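Local structure of botulinum neurotoxin type C1 (Clostridium botulinum, 3N7K) at residues A[122-127]-A[167-172]; A[89-94]-A[105-110]; A[259-264]-A[279-284]; A[312-317]-A[338-343]. The protein probably binds gangliosides on nerve cells through its heavy-chain receptor-binding domain, the part of this clostridial neurotoxin that directs it to neurons. One frame throughout, in Å; residues are numbered along the deposited sequence.

Contact 1 of 4, residues A[122-127]-A[167-172]; sequences SEQSIN and IKVKEL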
# COMPACT_ATOMS: atom_id res chain seq x y z
N SER A 122 3.70 -7.60 33.56
CA SER A 122 3.85 -8.67 32.59
C SER A 122 3.03 -8.49 31.32
O SER A 122 1.82 -8.20 31.37
CB SER A 122 3.48 -10.01 33.22
OG SER A 122 3.61 -11.06 32.28
N GLU A 123 3.69 -8.67 30.18
CA GLU A 123 3.06 -8.55 28.87
C GLU A 123 3.64 -9.60 27.95
O GLU A 123 4.44 -10.43 28.37
CB GLU A 123 3.35 -7.17 28.28
CG GLU A 123 4.81 -6.79 28.33
CD GLU A 123 5.22 -5.87 27.19
OE1 GLU A 123 5.33 -6.36 26.04
OE2 GLU A 123 5.43 -4.66 27.44
N GLN A 124 3.22 -9.57 26.69
CA GLN A 124 3.71 -10.49 25.65
C GLN A 124 3.32 -9.86 24.32
O GLN A 124 2.16 -9.86 23.92
CB GLN A 124 3.08 -11.89 25.81
CG GLN A 124 3.44 -12.87 24.67
CD GLN A 124 3.69 -14.32 25.15
OE1 GLN A 124 2.89 -14.91 25.88
NE2 GLN A 124 4.81 -14.89 24.71
N SER A 125 4.32 -9.29 23.64
CA SER A 125 4.07 -8.62 22.37
C SER A 125 4.65 -9.36 21.18
O SER A 125 5.50 -10.23 21.32
CB SER A 125 4.65 -7.19 22.39
OG SER A 125 4.00 -6.38 23.35
N ILE A 126 4.16 -9.00 20.01
CA ILE A 126 4.60 -9.60 18.76
C ILE A 126 4.55 -8.40 17.82
O ILE A 126 3.76 -7.48 18.04
CB ILE A 126 3.63 -10.75 18.34
CG1 ILE A 126 4.29 -11.64 17.30
CG2 ILE A 126 2.29 -10.19 17.81
CD1 ILE A 126 3.51 -12.90 16.99
N ASN A 127 5.39 -8.37 16.79
CA ASN A 127 5.34 -7.21 15.91
C ASN A 127 5.67 -7.46 14.47
O ASN A 127 6.05 -8.56 14.06
CB ASN A 127 6.25 -6.09 16.44
CG ASN A 127 7.74 -6.47 16.39
OD1 ASN A 127 8.32 -6.84 17.41
ND2 ASN A 127 8.35 -6.39 15.20
N ILE A 167 4.74 -17.03 17.81
CA ILE A 167 5.27 -17.24 19.16
C ILE A 167 4.34 -18.02 20.07
O ILE A 167 3.11 -18.00 19.90
CB ILE A 167 5.60 -15.89 19.84
CG1 ILE A 167 6.29 -16.14 21.18
CG2 ILE A 167 4.33 -15.11 20.07
CD1 ILE A 167 7.44 -17.12 21.12
N LYS A 168 4.93 -18.70 21.05
CA LYS A 168 4.16 -19.49 22.00
C LYS A 168 3.65 -18.62 23.14
O LYS A 168 4.40 -17.88 23.78
CB LYS A 168 5.01 -20.64 22.54
CG LYS A 168 4.37 -21.43 23.67
CD LYS A 168 3.00 -21.97 23.31
CE LYS A 168 2.34 -22.59 24.54
NZ LYS A 168 0.89 -22.86 24.34
N VAL A 169 2.35 -18.70 23.39
CA VAL A 169 1.72 -17.94 24.46
C VAL A 169 2.11 -18.59 25.79
O VAL A 169 2.02 -19.81 25.95
CB VAL A 169 0.18 -17.95 24.32
CG1 VAL A 169 -0.45 -17.36 25.54
CG2 VAL A 169 -0.24 -17.16 23.10
N LYS A 170 2.55 -17.76 26.73
CA LYS A 170 2.94 -18.24 28.05
C LYS A 170 1.73 -18.22 28.99
O LYS A 170 0.69 -17.64 28.65
CB LYS A 170 4.03 -17.33 28.62
CG LYS A 170 3.58 -15.89 28.83
CD LYS A 170 4.73 -15.00 29.27
CE LYS A 170 4.31 -13.54 29.35
NZ LYS A 170 5.47 -12.60 29.50
N GLU A 171 1.84 -18.85 30.15
CA GLU A 171 0.74 -18.86 31.11
C GLU A 171 0.38 -17.42 31.50
O GLU A 171 1.00 -16.83 32.39
CB GLU A 171 1.10 -19.64 32.38
CG GLU A 171 0.78 -21.12 32.33
CD GLU A 171 0.93 -21.80 33.70
OE1 GLU A 171 0.82 -23.05 33.77
OE2 GLU A 171 1.15 -21.09 34.71
N LEU A 172 -0.61 -16.86 30.82
CA LEU A 172 -1.04 -15.50 31.09
C LEU A 172 -2.23 -15.49 32.04
O LEU A 172 -3.08 -14.61 31.98
CB LEU A 172 -1.43 -14.80 29.79
CG LEU A 172 -0.26 -14.48 28.85
CD1 LEU A 172 -0.79 -14.01 27.50
CD2 LEU A 172 0.62 -13.43 29.49
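With Q124 CG swung opposite the backbone N (chi1 174°) and the chain bent at chi2, the Q124 amide reaches across to the backbone of 168-170, where both of its ends find partners. K170 N gives a nearly straight bond to Q124 OE1 (3.0 Å, 172° at the hydrogen), in the carbonyl plane and on a lone pair; at the other end of the amide, Q124 NE2 makes only a weak, bent bond to K168 O at 3.2 Å. K170 runs the other way. Its CG sits between the backbone N and carbonyl carbon (chi1 63°), the rest of the chain is extended, and it slides antiparallel past Q124 until K170 NZ meets E123 O at 2.7 Å, nearly in line with the C=O bond. S122 OG lies near this ammonium, though its hydrogen bond goes to Q118. Beyond the amide, I126 CD1 touches I167 CG2 at 3.9 Å, and M155 packs against both Q124 and I167. Strands 122-129 and 162-168 belong to different sheets of the lectin-like N-terminal half; between them, in a partly exposed contact, an uncharged amide and a lysine ammonium satisfy two backbone carbonyls and an N-H, probably near the sandwich margin.

Contact 2 of 4, residues A[89-94]-A[105-110]; sequences PGYTII and IGIISN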
# COMPACT_ATOMS: atom_id res chain seq x y z
N PRO A 89 7.88 8.20 17.12
CA PRO A 89 7.84 7.89 18.55
C PRO A 89 6.74 6.87 18.88
O PRO A 89 5.94 6.49 18.02
CB PRO A 89 7.60 9.26 19.20
CG PRO A 89 6.87 10.02 18.15
CD PRO A 89 7.62 9.63 16.89
N GLY A 90 6.71 6.44 20.13
CA GLY A 90 5.72 5.47 20.56
C GLY A 90 4.33 6.06 20.44
O GLY A 90 4.13 7.25 20.69
N TYR A 91 3.38 5.20 20.06
CA TYR A 91 1.99 5.58 19.88
C TYR A 91 1.09 4.38 20.08
O TYR A 91 1.36 3.32 19.52
CB TYR A 91 1.75 6.08 18.46
CG TYR A 91 2.09 7.52 18.19
CD1 TYR A 91 1.18 8.54 18.47
CD2 TYR A 91 3.30 7.87 17.60
CE1 TYR A 91 1.46 9.87 18.16
CE2 TYR A 91 3.60 9.19 17.29
CZ TYR A 91 2.68 10.19 17.57
OH TYR A 91 2.98 11.49 17.23
N THR A 92 0.03 4.54 20.86
CA THR A 92 -0.93 3.46 21.02
C THR A 92 -1.98 3.82 19.97
O THR A 92 -2.43 4.97 19.90
CB THR A 92 -1.58 3.47 22.42
OG1 THR A 92 -0.59 3.28 23.43
CG2 THR A 92 -2.59 2.33 22.53
N ILE A 93 -2.36 2.87 19.10
CA ILE A 93 -3.36 3.21 18.10
C ILE A 93 -4.71 2.53 18.34
O ILE A 93 -5.75 3.17 18.18
CB ILE A 93 -2.85 2.94 16.67
CG1 ILE A 93 -2.30 1.52 16.53
CG2 ILE A 93 -1.80 3.97 16.32
CD1 ILE A 93 -1.97 1.15 15.09
N ILE A 94 -4.69 1.25 18.69
CA ILE A 94 -5.94 0.57 19.03
C ILE A 94 -5.68 0.06 20.45
O ILE A 94 -4.70 -0.65 20.68
CB ILE A 94 -6.27 -0.64 18.08
CG1 ILE A 94 -6.80 -0.14 16.72
CG2 ILE A 94 -7.37 -1.49 18.69
CD1 ILE A 94 -5.73 0.31 15.76
N ILE A 105 -2.55 -2.33 20.74
CA ILE A 105 -1.84 -2.26 19.47
C ILE A 105 -1.26 -0.87 19.27
O ILE A 105 -1.98 0.14 19.25
CB ILE A 105 -2.80 -2.62 18.28
CG1 ILE A 105 -3.28 -4.06 18.43
CG2 ILE A 105 -2.08 -2.46 16.94
CD1 ILE A 105 -4.30 -4.46 17.41
N GLY A 106 0.07 -0.82 19.13
CA GLY A 106 0.74 0.45 18.93
C GLY A 106 1.80 0.45 17.86
O GLY A 106 2.13 -0.60 17.29
N ILE A 107 2.32 1.64 17.57
CA ILE A 107 3.37 1.81 16.57
C ILE A 107 4.53 2.51 17.27
O ILE A 107 4.33 3.37 18.15
CB ILE A 107 2.88 2.65 15.35
CG1 ILE A 107 2.20 3.94 15.81
CG2 ILE A 107 1.90 1.83 14.53
CD1 ILE A 107 1.51 4.73 14.70
N ILE A 108 5.75 2.13 16.92
CA ILE A 108 6.91 2.72 17.54
C ILE A 108 7.77 3.24 16.39
O ILE A 108 7.29 4.05 15.61
CB ILE A 108 7.64 1.66 18.38
CG1 ILE A 108 8.71 2.33 19.24
CG2 ILE A 108 8.21 0.58 17.47
CD1 ILE A 108 8.13 3.28 20.26
N SER A 109 9.02 2.81 16.27
CA SER A 109 9.82 3.29 15.16
C SER A 109 9.14 2.80 13.90
O SER A 109 8.11 3.32 13.48
CB SER A 109 11.24 2.75 15.24
OG SER A 109 11.86 3.24 16.40
N ASN A 110 9.70 1.77 13.29
CA ASN A 110 9.10 1.23 12.09
C ASN A 110 8.36 -0.06 12.46
O ASN A 110 8.20 -0.97 11.63
CB ASN A 110 10.18 0.93 11.07
CG ASN A 110 11.21 -0.03 11.60
OD1 ASN A 110 11.76 -0.83 10.84
ND2 ASN A 110 11.48 0.04 12.89
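Strands 91-93 and 105-107 run antiparallel, their short axes 137° apart, and the register slips by one residue at a classic beta bulge where I93 and I94 both face I105. I105 O takes two amides there, I93 N at 2.8 Å and I94 N at 3.0 Å, both in its carbonyl plane, while I105 N returns a bond to I94 O. On the far side of the T92-G106 pair, I107 N binds Y91 O at 2.7 Å; the reverse bond, Y91 N to I107 O, is weak. The bulge turns I93 over the neighbouring isoleucines. With I93 CG1 held between its own N and carbonyl carbon (chi1 52°), I93 CG2 is left to meet I107 CD1 at 3.8 Å, the two side chains crossing at about a right angle, and I93 CG1 reaches I105 CG2 at 4.0 Å. Y91 contributes its CB to I107 CG1 before its ring leads away from the strand pair. G106 lies directly across from T92, their CA atoms 4.0 Å apart. Around this pair, strand 180-187 flanks 91-93 on its other edge, with I185 touching Y91 and I93, and strand 111-117 continues the sheet beyond 105-107, its L112 packing on I93, I105 and I107. The chain turns a corner at I94, and strand 95-97 then pairs with 102-107 as well.

Contact 3 of 4, residues A[259-264]-A[279-284]; sequences MYANSR and EGYKII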
# COMPACT_ATOMS: atom_id res chain seq x y z
N MET A 259 12.05 10.25 -12.50
CA MET A 259 11.93 10.43 -13.94
C MET A 259 12.26 11.83 -14.44
O MET A 259 11.80 12.83 -13.91
CB MET A 259 10.52 10.07 -14.41
CG MET A 259 10.37 8.65 -14.91
SD MET A 259 8.79 8.38 -15.70
CE MET A 259 8.76 9.77 -16.86
N TYR A 260 13.07 11.87 -15.49
CA TYR A 260 13.42 13.12 -16.11
C TYR A 260 13.49 12.73 -17.57
O TYR A 260 13.20 11.58 -17.91
CB TYR A 260 14.78 13.63 -15.61
CG TYR A 260 14.91 15.14 -15.69
CD1 TYR A 260 13.89 15.97 -15.22
CD2 TYR A 260 16.02 15.75 -16.28
CE1 TYR A 260 13.96 17.35 -15.34
CE2 TYR A 260 16.09 17.14 -16.41
CZ TYR A 260 15.05 17.93 -15.94
OH TYR A 260 15.06 19.30 -16.09
N ALA A 261 13.85 13.67 -18.43
CA ALA A 261 13.95 13.36 -19.85
C ALA A 261 15.03 14.23 -20.41
O ALA A 261 15.25 15.34 -19.93
CB ALA A 261 12.64 13.65 -20.54
N ASN A 262 15.73 13.72 -21.42
CA ASN A 262 16.76 14.52 -22.04
C ASN A 262 16.27 14.95 -23.40
O ASN A 262 15.18 15.52 -23.51
CB ASN A 262 18.07 13.75 -22.16
CG ASN A 262 19.27 14.65 -21.90
OD1 ASN A 262 20.43 14.25 -22.07
ND2 ASN A 262 18.99 15.88 -21.47
N SER A 263 17.04 14.68 -24.44
CA SER A 263 16.61 15.07 -25.77
C SER A 263 15.44 14.20 -26.21
O SER A 263 15.59 13.32 -27.06
CB SER A 263 17.77 14.95 -26.76
OG SER A 263 18.80 15.87 -26.42
N ARG A 264 14.28 14.45 -25.61
CA ARG A 264 13.05 13.70 -25.89
C ARG A 264 13.16 12.25 -25.41
O ARG A 264 12.28 11.44 -25.69
CB ARG A 264 12.75 13.72 -27.39
CG ARG A 264 11.58 14.59 -27.81
CD ARG A 264 11.23 14.26 -29.25
NE ARG A 264 9.96 14.83 -29.72
CZ ARG A 264 9.31 14.38 -30.79
NH1 ARG A 264 8.16 14.93 -31.17
NH2 ARG A 264 9.80 13.36 -31.48
N GLU A 279 10.75 15.85 -6.68
CA GLU A 279 11.61 15.82 -7.86
C GLU A 279 10.92 15.39 -9.16
O GLU A 279 9.72 15.60 -9.34
CB GLU A 279 12.80 14.90 -7.58
CG GLU A 279 13.77 15.45 -6.56
CD GLU A 279 14.70 14.39 -6.03
OE1 GLU A 279 14.24 13.56 -5.22
OE2 GLU A 279 15.89 14.38 -6.44
N GLY A 280 11.71 14.79 -10.06
CA GLY A 280 11.25 14.30 -11.35
C GLY A 280 10.04 14.88 -12.08
O GLY A 280 9.32 15.75 -11.57
N TYR A 281 9.84 14.40 -13.30
CA TYR A 281 8.72 14.80 -14.14
C TYR A 281 7.54 13.92 -13.79
O TYR A 281 7.71 12.76 -13.41
CB TYR A 281 9.07 14.64 -15.61
CG TYR A 281 9.93 15.74 -16.17
CD1 TYR A 281 10.51 15.62 -17.42
CD2 TYR A 281 10.16 16.90 -15.45
CE1 TYR A 281 11.31 16.63 -17.94
CE2 TYR A 281 10.95 17.92 -15.95
CZ TYR A 281 11.53 17.78 -17.20
OH TYR A 281 12.35 18.77 -17.67
N LYS A 282 6.33 14.46 -13.90
CA LYS A 282 5.15 13.69 -13.56
C LYS A 282 4.51 13.03 -14.78
O LYS A 282 4.88 13.32 -15.92
CB LYS A 282 4.13 14.59 -12.85
CG LYS A 282 4.69 15.30 -11.63
CD LYS A 282 3.86 16.52 -11.29
CE LYS A 282 4.63 17.48 -10.39
NZ LYS A 282 3.91 18.77 -10.18
N ILE A 283 3.55 12.15 -14.54
CA ILE A 283 2.88 11.45 -15.61
C ILE A 283 1.37 11.44 -15.37
O ILE A 283 0.92 11.57 -14.22
CB ILE A 283 3.42 9.99 -15.68
CG1 ILE A 283 4.34 9.84 -16.88
CG2 ILE A 283 2.28 8.98 -15.73
CD1 ILE A 283 3.62 10.03 -18.19
N ILE A 284 0.60 11.32 -16.44
CA ILE A 284 -0.85 11.22 -16.31
C ILE A 284 -1.25 10.04 -17.17
O ILE A 284 -0.75 9.89 -18.29
CB ILE A 284 -1.57 12.51 -16.78
CG1 ILE A 284 -1.26 13.65 -15.81
CG2 ILE A 284 -3.09 12.25 -16.84
CD1 ILE A 284 -1.65 15.01 -16.31
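Over one face of the Y281 ring lies Y260, with its CD1 above the centre; the two rings are modelled too close together, so their exact spacing is doubtful. They are oblique to each other, with planes 45° apart and centroids separated by 4.3 Å. This is a junction within the beta-trefoil-like C-terminal half of the receptor-binding domain: strand 257-261, which forms a two-stranded hairpin with 266-270, meets the segment leading into strand 283-287 of the larger sheet. Y260 CG lies opposite its backbone N (chi1 -153°), which carries the ring across Y281 and leaves the hydroxyls near each other, Y260 OH and Y281 OH being 3.2 Å apart. A261 borders the same ring: A261 CB comes to 4.2 Å from Y281 CE1. Away from the tyrosines the contact becomes apolar. M259, bent at chi3, brings CE within 4.4 Å of I283 CG1, and M307 of strand 302-308 packs against M259, A261 and Y281, tying the hairpin to the sheet. I266 and F268 from the partner strand of the hairpin also touch M259. The main chains join at one hydrogen bond, in which Y281 N donates to M259 O at 2.6 Å, with the donor tilted 25° from the carbonyl plane.

Contact 4 of 4, residues A[312-317]-A[338-343]; sequences KAYNLF and LREQTK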
# COMPACT_ATOMS: atom_id res chain seq x y z
N LYS A 312 4.58 21.91 -22.60
CA LYS A 312 4.03 21.08 -23.64
C LYS A 312 3.78 19.68 -23.10
O LYS A 312 4.48 19.22 -22.19
CB LYS A 312 5.00 21.01 -24.82
CG LYS A 312 5.48 22.37 -25.29
CD LYS A 312 5.46 22.51 -26.82
CE LYS A 312 6.34 21.47 -27.53
NZ LYS A 312 5.82 20.08 -27.46
N ALA A 313 2.75 19.03 -23.64
CA ALA A 313 2.39 17.68 -23.24
C ALA A 313 2.90 16.70 -24.30
O ALA A 313 2.67 16.87 -25.50
CB ALA A 313 0.87 17.55 -23.09
N TYR A 314 3.61 15.68 -23.84
CA TYR A 314 4.15 14.69 -24.76
C TYR A 314 3.53 13.35 -24.46
O TYR A 314 2.88 13.16 -23.43
CB TYR A 314 5.67 14.62 -24.62
CG TYR A 314 6.34 15.98 -24.71
CD1 TYR A 314 6.20 16.90 -23.68
CD2 TYR A 314 7.06 16.36 -25.85
CE1 TYR A 314 6.74 18.18 -23.78
CE2 TYR A 314 7.61 17.63 -25.96
CZ TYR A 314 7.44 18.54 -24.91
OH TYR A 314 7.96 19.82 -24.99
N ASN A 315 3.71 12.42 -25.38
CA ASN A 315 3.20 11.08 -25.23
C ASN A 315 4.41 10.19 -25.02
O ASN A 315 5.45 10.40 -25.65
CB ASN A 315 2.47 10.64 -26.51
CG ASN A 315 1.06 11.21 -26.60
OD1 ASN A 315 0.48 11.30 -27.70
ND2 ASN A 315 0.49 11.57 -25.46
N LEU A 316 4.34 9.23 -24.12
CA LEU A 316 5.48 8.34 -24.00
C LEU A 316 5.27 7.46 -25.23
O LEU A 316 4.15 7.37 -25.75
CB LEU A 316 5.40 7.50 -22.72
CG LEU A 316 5.22 8.31 -21.44
CD1 LEU A 316 5.38 7.39 -20.25
CD2 LEU A 316 6.24 9.43 -21.37
N PHE A 317 6.31 6.83 -25.73
CA PHE A 317 6.12 5.99 -26.91
C PHE A 317 7.30 5.08 -27.07
O PHE A 317 8.41 5.38 -26.59
CB PHE A 317 5.93 6.88 -28.16
CG PHE A 317 7.22 7.27 -28.85
CD1 PHE A 317 7.77 6.46 -29.85
CD2 PHE A 317 7.88 8.45 -28.51
CE1 PHE A 317 8.96 6.81 -30.50
CE2 PHE A 317 9.08 8.82 -29.14
CZ PHE A 317 9.62 7.99 -30.14
N LEU A 338 9.70 10.37 -25.57
CA LEU A 338 8.61 11.31 -25.69
C LEU A 338 8.41 11.80 -27.12
O LEU A 338 9.35 12.27 -27.75
CB LEU A 338 8.87 12.52 -24.81
CG LEU A 338 9.09 12.28 -23.32
CD1 LEU A 338 10.01 13.36 -22.74
CD2 LEU A 338 7.74 12.28 -22.63
N ARG A 339 7.18 11.70 -27.61
CA ARG A 339 6.82 12.18 -28.93
C ARG A 339 5.88 13.36 -28.69
O ARG A 339 5.56 13.68 -27.55
CB ARG A 339 6.07 11.11 -29.70
CG ARG A 339 4.62 10.99 -29.28
CD ARG A 339 3.89 10.10 -30.24
NE ARG A 339 4.15 10.50 -31.62
CZ ARG A 339 3.99 9.70 -32.67
NH1 ARG A 339 3.55 8.47 -32.49
NH2 ARG A 339 4.25 10.14 -33.89
N GLU A 340 5.44 14.02 -29.75
CA GLU A 340 4.52 15.14 -29.57
C GLU A 340 3.12 14.63 -29.81
O GLU A 340 2.89 13.82 -30.71
CB GLU A 340 4.88 16.28 -30.52
CG GLU A 340 6.13 17.03 -30.07
CD GLU A 340 6.58 18.11 -31.02
OE1 GLU A 340 7.28 17.80 -32.01
OE2 GLU A 340 6.23 19.29 -30.77
N GLN A 341 2.18 15.08 -28.98
CA GLN A 341 0.81 14.65 -29.11
C GLN A 341 0.36 14.88 -30.55
O GLN A 341 0.49 15.97 -31.09
CB GLN A 341 -0.07 15.42 -28.13
CG GLN A 341 0.42 15.32 -26.71
CD GLN A 341 -0.69 15.43 -25.70
OE1 GLN A 341 -1.37 16.46 -25.61
NE2 GLN A 341 -0.91 14.37 -24.94
N THR A 342 -0.17 13.83 -31.17
CA THR A 342 -0.60 13.92 -32.55
C THR A 342 -2.10 14.09 -32.65
O THR A 342 -2.64 14.22 -33.75
CB THR A 342 -0.23 12.67 -33.34
OG1 THR A 342 -1.01 11.56 -32.87
CG2 THR A 342 1.26 12.36 -33.19
N LYS A 343 -2.77 14.07 -31.51
CA LYS A 343 -4.22 14.21 -31.55
C LYS A 343 -4.67 13.15 -32.56
O LYS A 343 -5.38 13.43 -33.53
CB LYS A 343 -4.60 15.62 -32.02
CG LYS A 343 -3.94 16.72 -31.18
CD LYS A 343 -4.31 18.11 -31.67
CE LYS A 343 -3.66 19.18 -30.79
NZ LYS A 343 -3.99 20.56 -31.26
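Two backbone bonds at the hydrogen-bonded pair N315-R339 hold the strands: R339 N to N315 O (2.9 Å, in the carbonyl plane) and N315 N to R339 O (3.1 Å), the donor standing 43° out of the R339 carbonyl plane. At the end near K312, the lysine folds back through bends at chi2, chi3 and chi4 to bring K312 NZ within 3.4 Å of E340 OE2, a weak salt bridge; E340 OE1 has a second cationic partner in R264. N315 and Q341 meet at about a right angle with their amide planes 60° apart. Their nitrogens, N315 ND2 and Q341 NE2, are 3.2 Å apart and, as two donors, do not bond; D306 lies close to both. The packing divides between two faces. On that of L316 and L338, the leucines lie side by side pointing the same way, L316 CD2 to L338 CD2 at 3.5 Å, and L338 CD2 also meets Y314 CB at 3.7 Å. On the other, R339 CG rests on N315 CB while F317 sets its CD2 against R339 CB at 3.4 Å, the R339 guanidinium lying too far from the F317 ring for more than a weak cation-pi attraction. T342 CG2 lies over one face of this guanidinium, toward its rim. Antiparallel pairing like that of strands 313-318 and 333-340 builds the beta-trefoil fold to which the C-terminal half belongs by family.

In the fold
The contacts follow one another along the chain in the order 2, 1, 3, 4, two in each half of the receptor-binding domain. Contacts 1 and 2 lie in the lectin-like half, centres 18 Å apart without touching; both reach the sheet that holds strands 91-93, 102-107 and 122-129, which contact 1 joins to strand 162-168 of the other sheet. Contacts 3 and 4 lie in the trefoil half, centres 12 Å apart, and touch through a probable hydrogen bond from L338 N to R264 O (2.8 Å) and packing of A261 CB on L338 CD1. Centres of contacts 1 and 4 are 59 Å apart; each half has its own contacts, and no touch among these four crosses between the halves.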